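Local coordinates for protein acetylornithine aminotransferase (Aquifex aeolicus, PDB 2EH6) that catalyses the pyridoxal-phosphate-dependent transfer of an amino group from N(2)-acetyl-L-ornithine to 2-oxoglutarate, a step in arginine biosynthesis, at residues V12-V15 / Y21-D24. Numbering follows the deposited sequence.
Sequences VKFV and YLYD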
ATOM      1  N   VAL A  12      -8.472 -20.203 -12.486  1.00 36.28           N
ATOM      2  CA  VAL A  12      -8.561 -19.573 -13.801  1.00 34.18           C
ATOM      3  C   VAL A  12      -7.421 -18.570 -13.918  1.00 34.05           C
ATOM      4  O   VAL A  12      -7.182 -17.780 -13.004  1.00 33.64           O
ATOM      5  CB  VAL A  12      -9.923 -18.857 -14.014  1.00 34.77           C
ATOM      6  CG1 VAL A  12     -10.091 -17.724 -13.020  1.00 34.64           C
ATOM      7  CG2 VAL A  12     -10.013 -18.333 -15.434  1.00 35.21           C
ATOM      8  N   LYS A  13      -6.708 -18.621 -15.039  1.00 31.94           N
ATOM      9  CA  LYS A  13      -5.578 -17.737 -15.276  1.00 31.40           C
ATOM     10  C   LYS A  13      -5.865 -16.737 -16.385  1.00 31.54           C
ATOM     11  O   LYS A  13      -5.826 -17.077 -17.571  1.00 32.05           O
ATOM     12  CB  LYS A  13      -4.335 -18.556 -15.640  1.00 33.78           C
ATOM     13  CG  LYS A  13      -3.906 -19.571 -14.586  1.00 38.69           C
ATOM     14  CD  LYS A  13      -2.802 -20.476 -15.127  1.00 43.46           C
ATOM     15  CE  LYS A  13      -2.022 -21.168 -14.013  1.00 47.77           C
ATOM     16  NZ  LYS A  13      -2.611 -22.487 -13.626  1.00 50.35           N
ATOM     17  N   PHE A  14      -6.155 -15.498 -16.004  1.00 30.23           N
ATOM     18  CA  PHE A  14      -6.438 -14.464 -16.985  1.00 30.17           C
ATOM     19  C   PHE A  14      -5.137 -13.925 -17.565  1.00 30.39           C
ATOM     20  O   PHE A  14      -4.100 -13.934 -16.907  1.00 32.45           O
ATOM     21  CB  PHE A  14      -7.267 -13.345 -16.345  1.00 27.97           C
ATOM     22  CG  PHE A  14      -8.642 -13.789 -15.918  1.00 28.69           C
ATOM     23  CD1 PHE A  14      -9.529 -14.342 -16.846  1.00 29.70           C
ATOM     24  CD2 PHE A  14      -9.048 -13.681 -14.587  1.00 27.71           C
ATOM     25  CE1 PHE A  14     -10.799 -14.784 -16.457  1.00 28.36           C
ATOM     26  CE2 PHE A  14     -10.315 -14.120 -14.187  1.00 29.22           C
ATOM     27  CZ  PHE A  14     -11.193 -14.672 -15.123  1.00 29.53           C
ATOM     28  N   VAL A  15      -5.181 -13.466 -18.809  1.00 28.62           N
ATOM     29  CA  VAL A  15      -3.979 -12.950 -19.436  1.00 29.09           C
ATOM     30  C   VAL A  15      -4.215 -11.610 -20.112  1.00 28.43           C
ATOM     31  O   VAL A  15      -3.281 -10.828 -20.304  1.00 28.00           O
ATOM     32  CB  VAL A  15      -3.432 -13.944 -20.495  1.00 31.51           C
ATOM     33  CG1 VAL A  15      -3.107 -15.283 -19.839  1.00 32.62           C
ATOM     34  CG2 VAL A  15      -4.449 -14.132 -21.597  1.00 29.31           C
ATOM     35  N   TYR A  21     -14.899  -7.690 -20.734  1.00 25.80           N
ATOM     36  CA  TYR A  21     -14.552  -9.102 -20.891  1.00 28.43           C
ATOM     37  C   TYR A  21     -13.111  -9.417 -20.515  1.00 27.87           C
ATOM     38  O   TYR A  21     -12.216  -8.593 -20.685  1.00 27.75           O
ATOM     39  CB  TYR A  21     -14.777  -9.547 -22.344  1.00 30.24           C
ATOM     40  CG  TYR A  21     -16.226  -9.534 -22.767  1.00 32.95           C
ATOM     41  CD1 TYR A  21     -17.066 -10.611 -22.483  1.00 33.67           C
ATOM     42  CD2 TYR A  21     -16.773  -8.418 -23.400  1.00 33.86           C
ATOM     43  CE1 TYR A  21     -18.420 -10.571 -22.813  1.00 36.71           C
ATOM     44  CE2 TYR A  21     -18.120  -8.368 -23.732  1.00 37.99           C
ATOM     45  CZ  TYR A  21     -18.938  -9.444 -23.433  1.00 37.49           C
ATOM     46  OH  TYR A  21     -20.279  -9.377 -23.736  1.00 44.44           O
ATOM     47  N   LEU A  22     -12.905 -10.631 -20.013  1.00 28.40           N
ATOM     48  CA  LEU A  22     -11.582 -11.117 -19.650  1.00 28.58           C
ATOM     49  C   LEU A  22     -11.350 -12.423 -20.414  1.00 28.94           C
ATOM     50  O   LEU A  22     -12.298 -13.156 -20.709  1.00 29.40           O
ATOM     51  CB  LEU A  22     -11.488 -11.373 -18.145  1.00 27.99           C
ATOM     52  CG  LEU A  22     -11.206 -10.137 -17.277  1.00 28.08           C
ATOM     53  CD1 LEU A  22     -11.366 -10.478 -15.803  1.00 27.01           C
ATOM     54  CD2 LEU A  22      -9.795  -9.647 -17.559  1.00 26.90           C
ATOM     55  N   TYR A  23     -10.093 -12.700 -20.740  1.00 29.17           N
ATOM     56  CA  TYR A  23      -9.735 -13.920 -21.465  1.00 30.34           C
ATOM     57  C   TYR A  23      -8.652 -14.672 -20.710  1.00 29.02           C
ATOM     58  O   TYR A  23      -7.650 -14.080 -20.311  1.00 29.13           O
ATOM     59  CB  TYR A  23      -9.241 -13.563 -22.870  1.00 30.39           C
ATOM     60  CG  TYR A  23     -10.240 -12.739 -23.636  1.00 33.30           C
ATOM     61  CD1 TYR A  23     -10.369 -11.368 -23.397  1.00 32.61           C
ATOM     62  CD2 TYR A  23     -11.124 -13.341 -24.530  1.00 33.19           C
ATOM     63  CE1 TYR A  23     -11.361 -10.620 -24.019  1.00 34.68           C
ATOM     64  CE2 TYR A  23     -12.123 -12.600 -25.160  1.00 34.45           C
ATOM     65  CZ  TYR A  23     -12.237 -11.243 -24.896  1.00 34.68           C
ATOM     66  OH  TYR A  23     -13.241 -10.514 -25.487  1.00 36.27           O
ATOM     67  N   ASP A  24      -8.851 -15.973 -20.505  1.00 29.03           N
ATOM     68  CA  ASP A  24      -7.861 -16.767 -19.793  1.00 30.20           C
ATOM     69  C   ASP A  24      -6.823 -17.377 -20.736  1.00 31.21           C
ATOM     70  O   ASP A  24      -6.853 -17.130 -21.940  1.00 30.69           O
ATOM     71  CB  ASP A  24      -8.537 -17.859 -18.946  1.00 29.09           C
ATOM     72  CG  ASP A  24      -9.198 -18.948 -19.781  1.00 31.10           C
ATOM     73  OD1 ASP A  24      -8.949 -19.018 -21.005  1.00 28.30           O
ATOM     74  OD2 ASP A  24      -9.961 -19.748 -19.197  1.00 32.29           O
TER
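Phe14 and Asp24 form a non-hydrogen-bonded antiparallel pair, CA to CA 3.9 Å, in a hairpin whose short segments 12-15 and 21-24 have N-to-C directions 112° apart, well short of the 180° of straight antiparallel strands; beside it Val15 N donates to Tyr23 O at 3.0 Å. With CG anti to its own carbonyl carbon (chi1 -65°), the Phe14 ring offers two flat apolar faces to branched side chains whose methyls can rest on them: Leu22 CD1 sits over one in a CH-pi contact, 4.0 Å from the ring centroid, while Val12 CG2 lies toward the rim of the other. Val12 CG2 also meets Asp24 CB at 3.8 Å. Aspartate suits its buried place by having two carboxylate oxygens: OD2 bonds to Tyr30 OH on strand 29-32, and OD1 to Lys28 N in the intervening turn. Cutting Phe14 back to an alanine is likely to open a gap between Val12 and Leu22 and deprive Tyr30, and Tyr67 of the second subunit, of their edge-to-face partner. Strand 29-32 follows 21-24 in the sheet, and Leu342 of strand 341-346 touches both Phe14 and Leu22. Strand 12-18 is outermost within its chain, but Lys13 pairs in parallel with a strand of the second subunit, carrying the sheet across the dimer interface.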